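Local coordinates for glycosyl hydrolase family 2, TIM barrel domain protein (Faecalibacterium prausnitzii A2-165, PDB 6ED2), which probably hydrolyses beta-glucuronides, as a gut bacterial beta-glucuronidase of glycosyl hydrolase family 2, at residues 313-325 with 574-586. Residues are numbered along the deposited sequence; the frame is centred on the assembly and turned at random.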
# COMPACT_ATOMS: atom_id res chain seq x y z
N PRO A 313 2.52 38.05 -21.55
CA PRO A 313 1.99 36.70 -21.79
C PRO A 313 2.26 35.77 -20.62
O PRO A 313 3.29 35.85 -19.95
CB PRO A 313 2.74 36.24 -23.05
CG PRO A 313 4.00 37.06 -23.06
CD PRO A 313 3.66 38.38 -22.42
N VAL A 314 1.31 34.87 -20.37
CA VAL A 314 1.42 33.86 -19.32
C VAL A 314 1.13 32.50 -19.93
O VAL A 314 0.10 32.31 -20.58
CB VAL A 314 0.44 34.10 -18.15
CG1 VAL A 314 0.58 32.97 -17.14
CG2 VAL A 314 0.73 35.43 -17.49
N TYR A 315 2.04 31.55 -19.72
CA TYR A 315 1.81 30.16 -20.08
C TYR A 315 1.13 29.48 -18.90
O TYR A 315 1.71 29.38 -17.81
CB TYR A 315 3.12 29.46 -20.46
CG TYR A 315 2.91 28.03 -20.88
CD1 TYR A 315 2.62 27.70 -22.20
CD2 TYR A 315 2.96 27.00 -19.94
CE1 TYR A 315 2.40 26.36 -22.58
CE2 TYR A 315 2.74 25.67 -20.30
CZ TYR A 315 2.46 25.36 -21.62
OH TYR A 315 2.25 24.04 -21.97
N LEU A 316 -0.11 29.03 -19.10
CA LEU A 316 -0.90 28.49 -18.00
C LEU A 316 -0.41 27.09 -17.65
O LEU A 316 -0.17 26.26 -18.54
CB LEU A 316 -2.39 28.45 -18.39
CG LEU A 316 -3.06 29.70 -19.02
CD1 LEU A 316 -4.55 29.47 -19.32
CD2 LEU A 316 -2.90 30.94 -18.15
N ARG A 317 -0.25 26.84 -16.35
CA ARG A 317 0.13 25.52 -15.85
C ARG A 317 -0.60 25.28 -14.54
O ARG A 317 -0.66 26.18 -13.69
CB ARG A 317 1.66 25.38 -15.65
CG ARG A 317 2.22 26.24 -14.52
CD ARG A 317 3.64 26.69 -14.80
NE ARG A 317 3.66 27.71 -15.85
CZ ARG A 317 4.75 28.33 -16.27
NH1 ARG A 317 5.93 28.05 -15.74
NH2 ARG A 317 4.66 29.25 -17.23
N GLY A 318 -1.16 24.09 -14.39
CA GLY A 318 -1.93 23.79 -13.20
C GLY A 318 -2.85 22.61 -13.37
O GLY A 318 -2.46 21.60 -13.96
N PHE A 319 -4.08 22.73 -12.88
CA PHE A 319 -4.89 21.54 -12.65
C PHE A 319 -6.33 21.76 -13.07
O PHE A 319 -6.86 22.87 -13.00
CB PHE A 319 -4.89 21.13 -11.17
CG PHE A 319 -3.53 20.96 -10.59
CD1 PHE A 319 -2.85 19.75 -10.73
CD2 PHE A 319 -2.92 22.01 -9.90
CE1 PHE A 319 -1.58 19.58 -10.19
CE2 PHE A 319 -1.64 21.86 -9.36
CZ PHE A 319 -0.97 20.65 -9.50
N GLY A 320 -6.97 20.66 -13.46
CA GLY A 320 -8.37 20.50 -13.16
C GLY A 320 -8.50 19.98 -11.73
O GLY A 320 -7.77 19.09 -11.30
N ARG A 321 -9.43 20.56 -10.99
CA ARG A 321 -9.63 20.25 -9.59
C ARG A 321 -10.97 19.57 -9.38
O ARG A 321 -11.70 19.22 -10.32
CB ARG A 321 -9.51 21.54 -8.77
CG ARG A 321 -8.09 22.08 -8.67
CD ARG A 321 -8.03 23.28 -7.72
NE ARG A 321 -8.56 22.87 -6.42
CZ ARG A 321 -7.83 22.37 -5.44
NH1 ARG A 321 -6.52 22.25 -5.60
NH2 ARG A 321 -8.41 21.97 -4.32
N HIS A 322 -11.29 19.35 -8.11
CA HIS A 322 -12.62 18.97 -7.67
C HIS A 322 -12.80 19.54 -6.27
O HIS A 322 -11.83 19.75 -5.54
CB HIS A 322 -12.83 17.45 -7.66
CG HIS A 322 -13.62 16.93 -8.84
ND1 HIS A 322 -14.91 17.35 -9.12
CD2 HIS A 322 -13.30 16.02 -9.80
CE1 HIS A 322 -15.34 16.73 -10.21
NE2 HIS A 322 -14.38 15.92 -10.64
N GLU A 323 -14.05 19.80 -5.90
CA GLU A 323 -14.37 20.02 -4.50
C GLU A 323 -14.64 18.63 -3.93
O GLU A 323 -15.74 18.08 -4.04
CB GLU A 323 -15.55 20.97 -4.34
CG GLU A 323 -15.21 22.42 -4.59
CD GLU A 323 -16.41 23.33 -4.33
OE1 GLU A 323 -17.47 23.12 -4.96
OE2 GLU A 323 -16.29 24.25 -3.48
N ASP A 324 -13.60 18.02 -3.37
CA ASP A 324 -13.65 16.62 -2.99
C ASP A 324 -12.59 16.39 -1.92
O ASP A 324 -11.45 16.85 -2.07
CB ASP A 324 -13.41 15.73 -4.22
CG ASP A 324 -13.18 14.26 -3.86
OD1 ASP A 324 -14.11 13.45 -4.06
OD2 ASP A 324 -12.06 13.92 -3.40
N ALA A 325 -12.96 15.68 -0.86
CA ALA A 325 -12.01 15.28 0.18
C ALA A 325 -12.61 14.11 0.94
O ALA A 325 -13.79 13.79 0.79
CB ALA A 325 -11.67 16.45 1.13
N VAL A 574 0.08 25.91 -28.40
CA VAL A 574 -0.29 25.34 -27.11
C VAL A 574 0.19 26.31 -26.04
O VAL A 574 1.40 26.51 -25.86
CB VAL A 574 0.30 23.94 -26.89
CG1 VAL A 574 0.00 23.47 -25.47
CG2 VAL A 574 -0.28 22.95 -27.91
N GLN A 575 -0.75 26.93 -25.33
CA GLN A 575 -0.40 27.99 -24.40
C GLN A 575 -0.78 27.66 -22.96
O GLN A 575 -0.74 28.55 -22.10
CB GLN A 575 -1.06 29.30 -24.84
CG GLN A 575 -0.46 29.85 -26.12
CD GLN A 575 0.96 30.33 -25.93
OE1 GLN A 575 1.25 31.03 -24.96
NE2 GLN A 575 1.86 29.96 -26.85
N GLY A 576 -1.12 26.42 -22.67
CA GLY A 576 -1.44 26.06 -21.31
C GLY A 576 -1.60 24.57 -21.14
O GLY A 576 -2.05 23.88 -22.06
N GLU A 577 -1.22 24.07 -19.96
CA GLU A 577 -1.39 22.66 -19.61
C GLU A 577 -2.02 22.59 -18.22
O GLU A 577 -1.42 23.02 -17.24
CB GLU A 577 -0.06 21.90 -19.65
CG GLU A 577 1.07 22.59 -18.89
CD GLU A 577 2.44 22.03 -19.24
OE1 GLU A 577 2.92 22.28 -20.38
OE2 GLU A 577 3.03 21.35 -18.38
N LEU A 578 -3.23 22.07 -18.15
CA LEU A 578 -3.89 21.84 -16.88
C LEU A 578 -4.13 20.34 -16.84
O LEU A 578 -4.89 19.81 -17.67
CB LEU A 578 -5.18 22.64 -16.73
CG LEU A 578 -5.09 24.14 -16.96
CD1 LEU A 578 -6.45 24.78 -16.71
CD2 LEU A 578 -4.04 24.82 -16.12
N VAL A 579 -3.45 19.65 -15.93
CA VAL A 579 -3.45 18.20 -15.92
C VAL A 579 -4.64 17.72 -15.10
O VAL A 579 -5.12 18.42 -14.20
CB VAL A 579 -2.10 17.66 -15.39
CG1 VAL A 579 -1.94 17.93 -13.89
CG2 VAL A 579 -1.94 16.16 -15.70
N TRP A 580 -5.15 16.54 -15.44
CA TRP A 580 -6.18 15.88 -14.65
C TRP A 580 -5.52 14.84 -13.75
O TRP A 580 -4.88 13.91 -14.25
CB TRP A 580 -7.18 15.20 -15.57
CG TRP A 580 -8.48 14.84 -14.94
CD1 TRP A 580 -8.97 13.59 -14.72
CD2 TRP A 580 -9.49 15.75 -14.51
NE1 TRP A 580 -10.22 13.66 -14.17
CE2 TRP A 580 -10.56 14.98 -14.02
CE3 TRP A 580 -9.58 17.15 -14.47
CZ2 TRP A 580 -11.72 15.56 -13.50
CZ3 TRP A 580 -10.72 17.72 -13.95
CH2 TRP A 580 -11.78 16.93 -13.47
N ASN A 581 -5.67 14.96 -12.44
CA ASN A 581 -6.42 15.97 -11.69
C ASN A 581 -5.48 16.37 -10.53
O ASN A 581 -4.52 15.64 -10.25
CB ASN A 581 -7.73 15.36 -11.19
CG ASN A 581 -8.60 16.32 -10.35
OD1 ASN A 581 -8.32 16.59 -9.18
ND2 ASN A 581 -9.72 16.76 -10.94
N PHE A 582 -5.75 17.49 -9.86
CA PHE A 582 -4.96 17.86 -8.68
C PHE A 582 -4.83 16.70 -7.69
O PHE A 582 -3.74 16.41 -7.18
CB PHE A 582 -5.58 19.09 -8.01
CG PHE A 582 -4.94 19.45 -6.68
CD1 PHE A 582 -3.73 20.13 -6.64
CD2 PHE A 582 -5.55 19.12 -5.48
CE1 PHE A 582 -3.13 20.46 -5.45
CE2 PHE A 582 -4.97 19.46 -4.26
CZ PHE A 582 -3.76 20.13 -4.24
N ALA A 583 -5.93 16.01 -7.39
CA ALA A 583 -5.88 14.97 -6.37
C ALA A 583 -6.87 13.86 -6.70
O ALA A 583 -7.89 14.09 -7.35
CB ALA A 583 -6.18 15.57 -4.98
N ASP A 584 -6.55 12.64 -6.24
CA ASP A 584 -7.50 11.54 -6.33
C ASP A 584 -8.84 11.96 -5.74
O ASP A 584 -8.89 12.65 -4.72
CB ASP A 584 -6.99 10.30 -5.57
CG ASP A 584 -5.60 9.80 -6.05
OD1 ASP A 584 -5.23 9.99 -7.24
OD2 ASP A 584 -4.88 9.20 -5.21
N PHE A 585 -9.93 11.56 -6.40
CA PHE A 585 -11.26 12.00 -6.01
C PHE A 585 -12.24 10.87 -6.26
O PHE A 585 -11.94 9.90 -6.96
CB PHE A 585 -11.69 13.27 -6.78
CG PHE A 585 -11.79 13.09 -8.29
CD1 PHE A 585 -12.98 12.71 -8.88
CD2 PHE A 585 -10.69 13.31 -9.11
CE1 PHE A 585 -13.08 12.53 -10.26
CE2 PHE A 585 -10.77 13.14 -10.50
CZ PHE A 585 -11.97 12.76 -11.07
N GLN A 586 -13.43 11.02 -5.67
CA GLN A 586 -14.42 9.95 -5.68
C GLN A 586 -15.28 9.99 -6.95
O GLN A 586 -15.74 11.05 -7.38
CB GLN A 586 -15.34 10.05 -4.46
CG GLN A 586 -16.05 8.75 -4.17
CD GLN A 586 -15.06 7.65 -3.89
OE1 GLN A 586 -14.14 7.83 -3.09
NE2 GLN A 586 -15.20 6.51 -4.57
O HOH W 1 -0.31 32.75 -23.39
O HOH W 2 -9.65 15.01 -3.99
O HOH W 3 -15.72 13.56 -6.31
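Leu316 N donates to Gln575 O, the first of five backbone hydrogen bonds that join strand 316-320 to strand 574-580 as parallel neighbours; a sixth, from Phe582 N to Gly320 O (3.0 Å), carries the pairing into the following loop. This is how a TIM barrel closes: its first strand pairs with its last. Before the sixth bond a cis peptide joins Trp580 to Asn581, whose OD1 accepts from Ala583 N in an Asx turn.

Polar side chains fasten both ends. Tyr315 OH donates a very short bond to Glu577 OE1 (2.5 Å), ring and carboxylate turned 75° apart, and Arg618 gives that oxygen a second, charged partner. At the far end Asp324 OD1 takes Gln586 N (3.0 Å) from above the carboxylate plane, while OD2 pairs with Arg604.

Aromatic contacts gather at the C-terminal strand ends and in the loops beyond. With CG anti to the backbone N (chi1 173°), the Phe582 ring reaches Arg321 and turns its edge to the face of Phe319, centroids 5.1 Å apart. Over a face of Phe582 sits Arg321 NH1, a cation-pi contact with CZ 4.3 Å from the centroid; Asp340 holds the arginine's NH2. His322 brings CD2 over the centre of the Phe585 ring; its side chain is about 3 Å from a bound magnesium ion at nearest atoms, and ND1 is hydrogen-bonded to Tyr357.

Strand 351-353 continues the barrel beyond 316-320, strand 531-535 beyond 574-580. Helix 334-347 packs on Phe319, Arg321 and Phe582 through Met344, whereas Leu316 on the other face meets Phe307 of strand 306-309.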